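Local coordinates for DUF5624 domain-containing protein (Legionella pneumophila subsp. pneumophila, PDB 4JX2), which is of unknown function but is probably secreted, combining alpha helices and a small mixed beta sheet in a novel arrangement, at residues 281-284 / 290-293; 87-92 / 247-252; 234-239 / 394-399; 81-86 / 319-324; 226-231 / 385-390. All coordinates share one frame; numbering follows the deposited sequence.

Contact 1 of 5, residues 281-284 / 290-293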
# COMPACT_ATOMS: atom_id res chain seq x y z
N PRO A 281 5.88 14.66 2.09
CA PRO A 281 6.46 16.01 1.90
C PRO A 281 6.56 16.80 3.22
O PRO A 281 7.52 17.56 3.39
CB PRO A 281 5.49 16.68 0.93
CG PRO A 281 4.19 15.94 1.09
CD PRO A 281 4.62 14.52 1.33
N PHE A 282 5.61 16.62 4.16
CA PHE A 282 5.62 17.29 5.47
C PHE A 282 6.93 16.96 6.25
O PHE A 282 7.61 17.88 6.72
CB PHE A 282 4.37 16.93 6.29
CG PHE A 282 4.37 17.43 7.71
CD1 PHE A 282 4.53 18.78 7.99
CD2 PHE A 282 4.22 16.55 8.77
CE1 PHE A 282 4.58 19.24 9.31
CE2 PHE A 282 4.23 17.01 10.09
CZ PHE A 282 4.42 18.35 10.35
N VAL A 283 7.30 15.67 6.32
CA VAL A 283 8.54 15.24 6.98
C VAL A 283 9.77 15.85 6.25
O VAL A 283 10.70 16.31 6.92
CB VAL A 283 8.60 13.70 7.11
CG1 VAL A 283 10.00 13.22 7.47
CG2 VAL A 283 7.64 13.25 8.17
N GLN A 284 9.75 15.89 4.90
CA GLN A 284 10.83 16.48 4.10
C GLN A 284 11.00 17.95 4.45
O GLN A 284 12.13 18.41 4.58
CB GLN A 284 10.57 16.33 2.60
CG GLN A 284 10.78 14.94 2.02
CD GLN A 284 10.44 14.99 0.55
OE1 GLN A 284 9.38 14.50 0.11
NE2 GLN A 284 11.30 15.63 -0.24
N LYS A 290 16.98 17.79 4.23
CA LYS A 290 18.25 17.16 4.61
C LYS A 290 18.06 15.63 4.79
O LYS A 290 19.05 14.91 4.88
CB LYS A 290 18.83 17.80 5.89
CG LYS A 290 19.19 19.28 5.76
CD LYS A 290 19.46 19.92 7.13
CE LYS A 290 19.96 21.35 7.01
NZ LYS A 290 20.96 21.70 8.07
N LEU A 291 16.81 15.15 4.79
CA LEU A 291 16.48 13.72 4.90
C LEU A 291 16.14 13.16 3.53
O LEU A 291 15.22 13.63 2.87
CB LEU A 291 15.32 13.46 5.89
CG LEU A 291 14.71 12.06 5.88
CD1 LEU A 291 15.61 11.02 6.57
CD2 LEU A 291 13.35 12.07 6.50
N ALA A 292 16.90 12.13 3.11
CA ALA A 292 16.74 11.41 1.85
C ALA A 292 15.40 10.70 1.86
O ALA A 292 15.02 10.08 2.85
CB ALA A 292 17.87 10.41 1.66
N THR A 293 14.66 10.82 0.76
CA THR A 293 13.32 10.26 0.62
C THR A 293 13.34 8.72 0.68
O THR A 293 12.36 8.13 1.12
CB THR A 293 12.65 10.80 -0.64
OG1 THR A 293 13.48 10.50 -1.76
CG2 THR A 293 12.42 12.30 -0.56
O HOH W 1 13.99 15.32 1.14

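Contact 2 of 5, residues 87-92 / 247-252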
# COMPACT_ATOMS: atom_id res chain seq x y z
N LEU A 87 2.45 10.34 16.16
CA LEU A 87 3.86 10.40 15.83
C LEU A 87 4.66 10.08 17.08
O LEU A 87 4.46 10.73 18.11
CB LEU A 87 4.31 11.75 15.25
CG LEU A 87 5.86 11.87 15.08
CD1 LEU A 87 6.43 10.78 14.18
CD2 LEU A 87 6.25 13.20 14.56
N TYR A 88 5.57 9.08 16.99
CA TYR A 88 6.50 8.73 18.07
C TYR A 88 7.93 8.90 17.58
O TYR A 88 8.28 8.41 16.50
CB TYR A 88 6.31 7.31 18.58
CG TYR A 88 4.89 6.89 18.86
CD1 TYR A 88 4.09 6.37 17.84
CD2 TYR A 88 4.38 6.91 20.15
CE1 TYR A 88 2.80 5.93 18.10
CE2 TYR A 88 3.08 6.48 20.42
CZ TYR A 88 2.29 5.99 19.39
OH TYR A 88 1.00 5.59 19.64
N ILE A 89 8.77 9.57 18.38
CA ILE A 89 10.20 9.68 18.11
C ILE A 89 10.92 9.02 19.28
O ILE A 89 10.68 9.38 20.44
CB ILE A 89 10.72 11.13 17.81
CG1 ILE A 89 9.92 11.79 16.64
CG2 ILE A 89 12.25 11.11 17.52
CD1 ILE A 89 10.17 13.29 16.40
N TYR A 90 11.79 8.05 18.95
CA TYR A 90 12.65 7.30 19.87
C TYR A 90 14.12 7.44 19.46
O TYR A 90 14.45 7.38 18.27
CB TYR A 90 12.27 5.81 19.91
CG TYR A 90 11.01 5.52 20.70
CD1 TYR A 90 11.06 5.36 22.09
CD2 TYR A 90 9.77 5.40 20.07
CE1 TYR A 90 9.90 5.09 22.83
CE2 TYR A 90 8.60 5.16 20.81
CZ TYR A 90 8.68 5.01 22.18
OH TYR A 90 7.55 4.76 22.92
N ASN A 91 15.00 7.64 20.45
CA ASN A 91 16.43 7.76 20.17
C ASN A 91 17.07 6.35 20.18
O ASN A 91 16.37 5.35 20.40
CB ASN A 91 17.11 8.74 21.15
CG ASN A 91 17.15 8.37 22.63
OD1 ASN A 91 16.93 7.22 23.05
ND2 ASN A 91 17.52 9.34 23.47
N SER A 92 18.41 6.27 19.93
CA SER A 92 19.21 5.03 19.90
C SER A 92 19.14 4.30 21.22
O SER A 92 19.22 3.08 21.24
CB SER A 92 20.68 5.35 19.60
OG SER A 92 20.79 6.26 18.52
N SER A 247 10.74 21.04 16.89
CA SER A 247 11.74 22.10 16.84
C SER A 247 12.62 22.10 18.07
O SER A 247 13.81 22.36 17.96
CB SER A 247 11.05 23.45 16.71
OG SER A 247 10.69 23.62 15.35
N GLN A 248 12.04 21.78 19.24
CA GLN A 248 12.75 21.73 20.52
C GLN A 248 13.69 20.49 20.64
O GLN A 248 14.45 20.40 21.61
CB GLN A 248 11.74 21.76 21.67
CG GLN A 248 11.15 23.15 21.90
CD GLN A 248 9.91 23.12 22.77
OE1 GLN A 248 8.94 22.42 22.49
NE2 GLN A 248 9.90 23.93 23.82
N LEU A 249 13.66 19.56 19.67
CA LEU A 249 14.46 18.34 19.65
C LEU A 249 15.69 18.46 18.78
O LEU A 249 15.65 19.14 17.76
CB LEU A 249 13.65 17.13 19.13
CG LEU A 249 12.39 16.73 19.88
CD1 LEU A 249 11.68 15.66 19.14
CD2 LEU A 249 12.71 16.23 21.26
N LYS A 250 16.74 17.73 19.13
CA LYS A 250 17.96 17.68 18.34
C LYS A 250 17.86 16.46 17.41
O LYS A 250 18.19 15.35 17.85
CB LYS A 250 19.20 17.62 19.25
N ILE A 251 17.34 16.64 16.18
CA ILE A 251 17.23 15.51 15.25
C ILE A 251 18.32 15.58 14.18
O ILE A 251 18.50 16.61 13.53
CB ILE A 251 15.81 15.36 14.61
CG1 ILE A 251 14.78 15.05 15.73
CG2 ILE A 251 15.80 14.25 13.50
CD1 ILE A 251 13.41 15.20 15.38
N ASP A 252 19.05 14.47 14.02
CA ASP A 252 20.08 14.31 13.00
C ASP A 252 19.39 13.74 11.78
O ASP A 252 19.39 12.52 11.56
CB ASP A 252 21.23 13.42 13.51
CG ASP A 252 22.42 13.31 12.57
OD1 ASP A 252 22.66 14.26 11.77
OD2 ASP A 252 23.15 12.29 12.66

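Contact 3 of 5, residues 234-239 / 394-399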
# COMPACT_ATOMS: atom_id res chain seq x y z
N THR A 234 -7.31 22.88 9.84
CA THR A 234 -7.06 21.60 10.47
C THR A 234 -5.61 21.19 10.15
O THR A 234 -4.89 20.84 11.08
CB THR A 234 -8.10 20.57 10.02
OG1 THR A 234 -9.41 20.99 10.42
CG2 THR A 234 -7.86 19.22 10.59
N ALA A 235 -5.19 21.27 8.85
CA ALA A 235 -3.82 20.96 8.41
C ALA A 235 -2.81 21.87 9.11
O ALA A 235 -1.83 21.39 9.68
CB ALA A 235 -3.71 21.14 6.90
N LEU A 236 -3.09 23.19 9.10
CA LEU A 236 -2.28 24.22 9.71
C LEU A 236 -2.09 23.95 11.21
O LEU A 236 -0.96 24.02 11.67
CB LEU A 236 -2.91 25.61 9.47
CG LEU A 236 -2.26 26.84 10.14
CD1 LEU A 236 -0.78 27.01 9.74
CD2 LEU A 236 -3.06 28.12 9.83
N GLN A 237 -3.16 23.61 11.94
CA GLN A 237 -3.09 23.39 13.38
C GLN A 237 -2.24 22.17 13.71
O GLN A 237 -1.33 22.26 14.55
CB GLN A 237 -4.50 23.27 14.00
CG GLN A 237 -4.56 22.89 15.50
CD GLN A 237 -3.94 23.83 16.50
OE1 GLN A 237 -3.10 24.67 16.19
NE2 GLN A 237 -4.34 23.70 17.76
N SER A 238 -2.52 21.06 13.04
CA SER A 238 -1.86 19.77 13.20
C SER A 238 -0.35 19.89 12.91
O SER A 238 0.48 19.43 13.72
CB SER A 238 -2.55 18.75 12.29
OG SER A 238 -1.84 17.53 12.19
N MSE A 239 0.01 20.55 11.80
CA MSE A 239 1.40 20.73 11.40
C MSE A 239 2.14 21.74 12.30
O MSE A 239 3.30 21.51 12.62
CB MSE A 239 1.50 21.14 9.93
CG MSE A 239 1.07 20.04 8.96
SE MSE A 239 1.21 20.63 7.11
CE MSE A 239 -0.17 19.55 6.28
N GLY A 394 3.81 22.58 1.83
CA GLY A 394 4.63 23.40 0.95
C GLY A 394 4.63 24.87 1.30
O GLY A 394 5.70 25.50 1.30
N GLU A 395 3.43 25.43 1.59
CA GLU A 395 3.27 26.84 1.99
C GLU A 395 4.01 27.12 3.28
O GLU A 395 4.76 28.10 3.35
CB GLU A 395 1.77 27.21 2.12
CG GLU A 395 1.50 28.65 2.57
CD GLU A 395 1.67 29.75 1.54
OE1 GLU A 395 2.18 29.45 0.44
OE2 GLU A 395 1.31 30.91 1.84
N LEU A 396 3.84 26.25 4.28
CA LEU A 396 4.53 26.38 5.58
C LEU A 396 6.05 26.34 5.39
O LEU A 396 6.74 27.20 5.93
CB LEU A 396 4.07 25.30 6.57
CG LEU A 396 2.71 25.57 7.26
CD1 LEU A 396 2.26 24.33 8.02
CD2 LEU A 396 2.76 26.81 8.18
N ALA A 397 6.54 25.37 4.58
CA ALA A 397 7.96 25.21 4.26
C ALA A 397 8.52 26.47 3.59
O ALA A 397 9.56 26.97 4.04
CB ALA A 397 8.15 24.00 3.36
N GLU A 398 7.81 27.03 2.58
CA GLU A 398 8.23 28.26 1.90
C GLU A 398 8.39 29.44 2.87
O GLU A 398 9.36 30.18 2.76
CB GLU A 398 7.22 28.64 0.81
CG GLU A 398 7.65 29.78 -0.10
CD GLU A 398 8.50 29.38 -1.29
OE1 GLU A 398 8.89 28.19 -1.40
OE2 GLU A 398 8.77 30.27 -2.13
N LYS A 399 7.46 29.60 3.83
CA LYS A 399 7.48 30.71 4.81
C LYS A 399 8.23 30.33 6.10
O LYS A 399 8.14 31.05 7.08
CB LYS A 399 6.04 31.20 5.12
CG LYS A 399 5.17 31.54 3.90
CD LYS A 399 5.74 32.60 2.93
CE LYS A 399 4.75 33.08 1.89
NZ LYS A 399 4.32 32.01 0.95

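Contact 4 of 5, residues 81-86 / 319-324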
# COMPACT_ATOMS: atom_id res chain seq x y z
N LEU A 81 8.29 7.42 13.95
CA LEU A 81 7.19 6.47 13.74
C LEU A 81 5.80 7.11 13.73
O LEU A 81 5.28 7.50 14.78
CB LEU A 81 7.19 5.37 14.82
CG LEU A 81 8.50 4.67 15.19
CD1 LEU A 81 8.35 3.93 16.47
CD2 LEU A 81 8.93 3.72 14.12
N PHE A 82 5.18 7.13 12.54
CA PHE A 82 3.81 7.58 12.34
C PHE A 82 2.96 6.35 12.36
O PHE A 82 2.86 5.66 11.34
CB PHE A 82 3.65 8.37 11.03
CG PHE A 82 4.39 9.70 11.00
CD1 PHE A 82 5.70 9.78 10.53
CD2 PHE A 82 3.76 10.88 11.39
CE1 PHE A 82 6.36 11.00 10.47
CE2 PHE A 82 4.42 12.10 11.31
CZ PHE A 82 5.72 12.16 10.86
N ILE A 83 2.46 5.98 13.54
CA ILE A 83 1.70 4.75 13.72
C ILE A 83 0.30 5.09 14.17
O ILE A 83 0.11 5.66 15.25
CB ILE A 83 2.45 3.76 14.67
CG1 ILE A 83 3.81 3.34 14.02
CG2 ILE A 83 1.55 2.52 14.99
CD1 ILE A 83 4.71 2.52 14.83
N ASN A 84 -0.69 4.71 13.32
CA ASN A 84 -2.13 4.93 13.47
C ASN A 84 -2.42 6.43 13.36
O ASN A 84 -2.46 6.92 12.24
CB ASN A 84 -2.68 4.31 14.76
CG ASN A 84 -2.83 2.82 14.68
OD1 ASN A 84 -3.27 2.27 13.66
ND2 ASN A 84 -2.52 2.13 15.77
N SER A 85 -2.58 7.17 14.49
CA SER A 85 -2.82 8.62 14.45
C SER A 85 -1.68 9.42 15.12
O SER A 85 -1.63 10.64 14.99
CB SER A 85 -4.15 8.96 15.12
OG SER A 85 -5.23 8.29 14.50
N THR A 86 -0.77 8.72 15.82
CA THR A 86 0.28 9.35 16.60
C THR A 86 1.65 9.28 15.95
O THR A 86 1.99 8.30 15.31
CB THR A 86 0.33 8.67 17.99
OG1 THR A 86 -0.98 8.66 18.55
CG2 THR A 86 1.30 9.34 18.97
N ASN A 319 14.21 -3.37 18.28
CA ASN A 319 14.85 -4.15 17.22
C ASN A 319 13.84 -4.44 16.11
O ASN A 319 14.21 -4.50 14.93
CB ASN A 319 15.47 -5.46 17.76
CG ASN A 319 16.65 -5.24 18.71
OD1 ASN A 319 17.25 -4.15 18.78
ND2 ASN A 319 17.00 -6.25 19.48
N TYR A 320 12.54 -4.57 16.48
CA TYR A 320 11.48 -4.82 15.52
C TYR A 320 11.36 -3.64 14.53
O TYR A 320 11.44 -3.86 13.33
CB TYR A 320 10.13 -5.12 16.20
CG TYR A 320 9.01 -5.27 15.20
CD1 TYR A 320 8.94 -6.38 14.35
CD2 TYR A 320 8.07 -4.25 15.01
CE1 TYR A 320 7.95 -6.49 13.38
CE2 TYR A 320 7.07 -4.36 14.05
CZ TYR A 320 7.01 -5.48 13.24
OH TYR A 320 6.05 -5.56 12.27
N TYR A 321 11.16 -2.43 15.03
CA TYR A 321 10.97 -1.26 14.16
C TYR A 321 12.25 -0.85 13.44
O TYR A 321 12.22 -0.57 12.24
CB TYR A 321 10.38 -0.07 14.97
CG TYR A 321 8.94 -0.30 15.36
CD1 TYR A 321 7.94 -0.45 14.40
CD2 TYR A 321 8.57 -0.39 16.70
CE1 TYR A 321 6.62 -0.69 14.75
CE2 TYR A 321 7.24 -0.61 17.07
CZ TYR A 321 6.27 -0.75 16.09
OH TYR A 321 4.96 -0.96 16.45
N ASN A 322 13.37 -0.83 14.16
CA ASN A 322 14.66 -0.40 13.67
C ASN A 322 15.26 -1.37 12.66
O ASN A 322 15.70 -0.92 11.60
CB ASN A 322 15.60 -0.20 14.87
CG ASN A 322 16.97 0.32 14.55
OD1 ASN A 322 17.13 1.37 13.93
ND2 ASN A 322 17.99 -0.39 15.00
N ASN A 323 15.28 -2.69 12.97
CA ASN A 323 15.92 -3.69 12.12
C ASN A 323 14.94 -4.51 11.27
O ASN A 323 15.15 -4.62 10.07
CB ASN A 323 16.78 -4.64 12.96
CG ASN A 323 17.87 -3.96 13.76
OD1 ASN A 323 17.84 -3.91 14.99
ND2 ASN A 323 18.87 -3.43 13.08
N THR A 324 13.89 -5.11 11.88
CA THR A 324 12.94 -5.97 11.18
C THR A 324 12.15 -5.16 10.18
O THR A 324 11.94 -5.65 9.06
CB THR A 324 12.03 -6.70 12.17
OG1 THR A 324 12.82 -7.26 13.22
CG2 THR A 324 11.19 -7.79 11.51

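Contact 5 of 5, residues 226-231 / 385-390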
# COMPACT_ATOMS: atom_id res chain seq x y z
N VAL A 226 -16.11 26.80 2.44
CA VAL A 226 -16.09 26.50 3.87
C VAL A 226 -15.34 25.17 4.05
O VAL A 226 -14.52 25.06 4.96
CB VAL A 226 -17.51 26.49 4.50
CG1 VAL A 226 -17.51 25.88 5.90
CG2 VAL A 226 -18.08 27.89 4.55
N MSE A 227 -15.59 24.18 3.17
CA MSE A 227 -14.91 22.89 3.25
C MSE A 227 -13.42 23.03 3.08
O MSE A 227 -12.69 22.44 3.86
CB MSE A 227 -15.48 21.91 2.24
CG MSE A 227 -16.79 21.34 2.72
SE MSE A 227 -17.40 19.90 1.66
CE MSE A 227 -18.07 20.90 0.03
N ILE A 228 -12.95 23.87 2.12
CA ILE A 228 -11.51 24.08 1.91
C ILE A 228 -10.91 24.85 3.11
O ILE A 228 -9.90 24.41 3.66
CB ILE A 228 -11.21 24.77 0.55
CG1 ILE A 228 -11.83 24.00 -0.67
CG2 ILE A 228 -9.70 25.01 0.36
CD1 ILE A 228 -11.62 22.39 -0.73
N GLY A 229 -11.57 25.93 3.53
CA GLY A 229 -11.12 26.76 4.64
C GLY A 229 -10.90 25.98 5.92
O GLY A 229 -9.84 26.07 6.55
N THR A 230 -11.89 25.16 6.29
CA THR A 230 -11.87 24.31 7.49
C THR A 230 -10.79 23.25 7.39
O THR A 230 -10.08 23.05 8.37
CB THR A 230 -13.23 23.68 7.75
OG1 THR A 230 -13.70 23.06 6.55
CG2 THR A 230 -14.23 24.66 8.26
N PHE A 231 -10.64 22.58 6.22
CA PHE A 231 -9.60 21.57 6.01
C PHE A 231 -8.20 22.21 6.17
O PHE A 231 -7.32 21.63 6.81
CB PHE A 231 -9.74 20.90 4.62
CG PHE A 231 -10.79 19.81 4.51
CD1 PHE A 231 -10.90 18.83 5.48
CD2 PHE A 231 -11.62 19.74 3.40
CE1 PHE A 231 -11.85 17.80 5.36
CE2 PHE A 231 -12.60 18.73 3.29
CZ PHE A 231 -12.69 17.76 4.26
N SER A 385 -7.76 14.60 3.87
CA SER A 385 -6.70 15.53 4.27
C SER A 385 -5.70 15.81 3.12
O SER A 385 -5.02 16.85 3.17
CB SER A 385 -5.98 15.04 5.52
OG SER A 385 -5.45 13.73 5.38
N ASN A 386 -5.65 14.95 2.05
CA ASN A 386 -4.80 15.17 0.86
C ASN A 386 -5.30 16.36 0.03
O ASN A 386 -4.57 16.85 -0.82
CB ASN A 386 -4.74 13.93 -0.03
CG ASN A 386 -3.96 12.76 0.52
OD1 ASN A 386 -3.17 12.89 1.45
ND2 ASN A 386 -4.13 11.61 -0.10
N THR A 387 -6.57 16.81 0.27
CA THR A 387 -7.16 17.96 -0.42
C THR A 387 -6.30 19.22 -0.22
O THR A 387 -6.20 20.05 -1.13
CB THR A 387 -8.59 18.24 0.10
OG1 THR A 387 -9.39 17.08 -0.06
CG2 THR A 387 -9.25 19.43 -0.56
N VAL A 388 -5.72 19.37 1.00
CA VAL A 388 -4.97 20.57 1.37
C VAL A 388 -3.57 20.25 1.94
O VAL A 388 -2.71 21.14 1.95
CB VAL A 388 -5.78 21.43 2.37
CG1 VAL A 388 -7.13 21.88 1.78
CG2 VAL A 388 -5.96 20.75 3.73
N GLY A 389 -3.37 19.02 2.45
CA GLY A 389 -2.14 18.57 3.09
C GLY A 389 -0.87 18.85 2.33
O GLY A 389 0.07 19.42 2.90
N PHE A 390 -0.84 18.47 1.01
CA PHE A 390 0.31 18.72 0.12
C PHE A 390 0.55 20.22 -0.05
O PHE A 390 1.71 20.64 -0.01
CB PHE A 390 0.14 18.03 -1.24
CG PHE A 390 0.28 16.53 -1.17
CD1 PHE A 390 -0.81 15.72 -0.89
CD2 PHE A 390 1.51 15.92 -1.40
CE1 PHE A 390 -0.67 14.33 -0.78
CE2 PHE A 390 1.64 14.52 -1.33
CZ PHE A 390 0.55 13.75 -1.00

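Contact 1 of 5, residues 281-284 / 290-293
Val283 and Leu291 make the tight, inward part of this contact, where helix 279-286 meets the loop leading to strand 296-298. The CG1 methyl of Val283 lies 3.7 Å from CD2 of Leu291, the two side chains meeting at a slant, and both residues are buried. Val258 of strand 257-262 touches both, so the pair fills the space between helix, loop and sheet. Leu291 gets there with CG opposite its own backbone N (chi1 168°), which carries the isobutyl group toward the helix.

The outer part is looser and more polar. Gln284 is partly exposed and Thr293 exposed, and the CG2 methyl of Thr293 rests over the flat of the Gln284 amide, 3.5 Å from CD of Gln284. Beside this pair a water molecule spans the gap: it accepts from NE2 of Gln284 at 3.0 Å and donates to the backbone O of Leu291 at 2.7 Å. Ser287 OG ties Gln284 O of the helix to Leu291 N of the loop.

Helix 279-286 connects the adjacent parallel strands 257-262 and 296-298, a beta-alpha-beta crossover. Within it two pairs pack, Val283 with Leu291 inside and Gln284 with Thr293 outside. The segments make no direct polar bond to each other; their polar groups are bridged by the water and by the Ser287 hydroxyl.

Contact 2 of 5, residues 87-92 / 247-252
Ile89 reaches with its CD1 methyl to two aliphatic ends of the loop opposite, those of Leu249 and Ile251, and meets each tip to tip. The distances from Ile89 CD1 to Leu249 CD1 and from Ile89 CD1 to Ile251 CD1 are both 3.9 Å. Leu249 CD1 and Ile251 CD1 are themselves 4.2 Å apart, so the three methyls form a nearly equilateral triangle, with the strand residue at one corner and the loop residues at the other two.

The torsions explain the reach. In Ile89, CG1 stands opposite the carbonyl carbon and the chain then runs extended (chi2 170°), which places CD1 at the far end of the side chain. Ile251 has the same extended form (chi2 166°); its CB does not aim at the strand, and it is the extended CD1 arm that brings it into contact. Leu249 differs in that its CB already points toward the strand.

The cluster is continued by Ile246 of helix 223-247, which touches Ile89 and Ile251, and by Leu98 of strand 96-101, which touches Leu249. The loop is also tied by its backbone, since the side chain of Gln78 bonds to Lys250 O and to Asp252 N.

Segment 247-252 thus packs against Ile89 of strand 86-90 as the chain passes from helix 223-247 to strand 257-262. Between the two segments the contact rests on van der Waals packing and burial of three methyl ends; the nearby directional bonds belong to the Gln78 side chain and to strand pairing, such as that of Ile89 with Leu98.

Contact 3 of 5, residues 234-239 / 394-399
This is helix-helix packing, in which Leu396 of helix 386-398 presses on helix 223-247 between Leu236 and Met239, two residues three positions apart on the same helical face. The CA atoms of Leu236 and Leu396, the nearest pair across the interface, are 8.3 Å apart, a separation bridged by side chains rather than by close backbones.

Each branch of Leu396 has its own partner. CD2 meets CD1 of Leu236 at 3.9 Å, the two leucines crossing at about a right angle. CD1 turns the other way along helix 223-247 and lies 4.0 Å from SE of Met239, which is modelled as selenomethionine. Leu396 reaches this position with CG set opposite the carbonyl carbon (chi1 -79°), its CB already aimed at the partner helix, whereas Leu236 comes in from the flank through its CD1 branch. All three residues are buried.

The packing is extended by Met392 and Ala393, one turn earlier on helix 386-398, which touch Leu236 and Met239 respectively; Phe282 of helix 279-286 also touches Met239.

The Glu395-Lys399 pair lies away from this interface. One turn apart, the two form a salt bridge with NZ of Lys399 3.3 Å from OE2 of Glu395, although the hydrogen-bond geometry is weak. The same OE2 also accepts a hydrogen bond from the backbone N of Ser407, so the buried carboxylate is shared between its helix end and the chain that follows. On the apolar side, the other contact of the Leu396 CD1 methyl is with CB of Met239, at 3.8 Å.

Contact 4 of 5, residues 81-86 / 319-324
The hydroxyl of Tyr321 is gripped twice, donating to the backbone O of Ala303 and accepting from the backbone N of Lys305, which fixes the far end of a ring that packs against Leu81 and Ile83. CD1 of Ile83 comes from the opposite direction to the tyrosine and lies 3.7 Å from CE1 of Tyr321, close also to the phenolic end of the ring. Leu81 crosses Tyr321 at about a right angle nearer the helix, its CD2 at 4.1 Å from CB of Tyr321. The other methyl of Leu81, CD1, stands 4.3 Å above the Tyr321 ring plane, displaced toward the rim. On the reverse face, CD2 of Tyr320 is centred 3.8 Å above that plane, so the ring is sandwiched between a strand leucine and its own helix neighbour.

The helix widens into a pi-type turn just here, where O of Asn319 accepts from N of Asn323 at 2.9 Å and also from N of Thr324 at 3.1 Å. The strand ends in a type II' turn from Ile83 to Thr86, in which Asn84 adopts a positive phi (67°); N of Ile83 bonds to O of Thr86 at 3.0 Å.

That turn makes a beta hairpin of strands 79-84 and 86-90. Strand 79-84 lies in the sheet between 86-90 and the parallel strand 257-262. Helix 315-339 packs through Tyr321 on the face bearing Leu81 and Ile83, beside the loop that carries Leu308, while Phe82 turns to the other face, where helix 279-286 packs.

Contact 5 of 5, residues 226-231 / 385-390
Of the two phenylalanine rings here, that of Phe231 belongs to a main contributor to the interface, while Phe390 takes no part in it. Phe231 points toward the other helix and touches Val388 through CB, 3.9 Å from CG2 of Val388; the Phe231 side chain also touches Leu384 and Ser117. Phe390 lies well apart from segment 226-231: Asn386 O lies in the ring plane at its edge, and Arg351 makes a cation-pi contact with it.

The rest of the joint is aliphatic. Val388 spreads its two methyls over one turn of the other helix: CG2 lies 3.5 Å from the backbone O of Phe231, and CG1 is 4.3 Å from CG2 of Ile228. Next to it along the second segment, CG2 of Thr387 meets CD1 of Ile228 at 3.8 Å, the side chains crossing at about a right angle. With OG1 beside the backbone N (chi1 -57°) and CG2 therefore opposite it, Thr387 offers its methyl to helix 223-247 and keeps OG1 for the backbone O of Leu384.

The axes of segments 226-231 and 386-390 pass 9.6 Å apart at 50°, so these two short segments cross at an angle. Phe369 and Leu370 of helix 366-378 cover Ile228 from another side.

Chemically, then, segment 385-390 is held to helix 223-247 by methyl packing on side chains and backbone. The threonine makes the division of labour plain, its hydroxyl satisfied within its own chain region and its methyl left to make the contact.

From the N terminus, adjoining parts of the hairpin open contact 4 at 81-86 and contact 2 at 87-92. Helix 223-247 then opens contact 5 at 226-231 and contact 3 at 234-239. Contact 2 closes at 247-252, nested within contact 4. Contact 1 lies at 281-293, after contact 2 and nested inside contacts 3, 4 and 5. Contact 4 closes at 319-324, contact 5 at 385-390 and contact 3 at 394-399. Contacts 3 and 5 cross each other, and each crosses contacts 2 and 4. Contact 2 ties the loop after helix 223-247 to strand 86-90, contact 4 helix 315-339 to the sheet, contact 1 helix 279-286 to the next loop, contacts 3 and 5 helices 223-247 and 386-398.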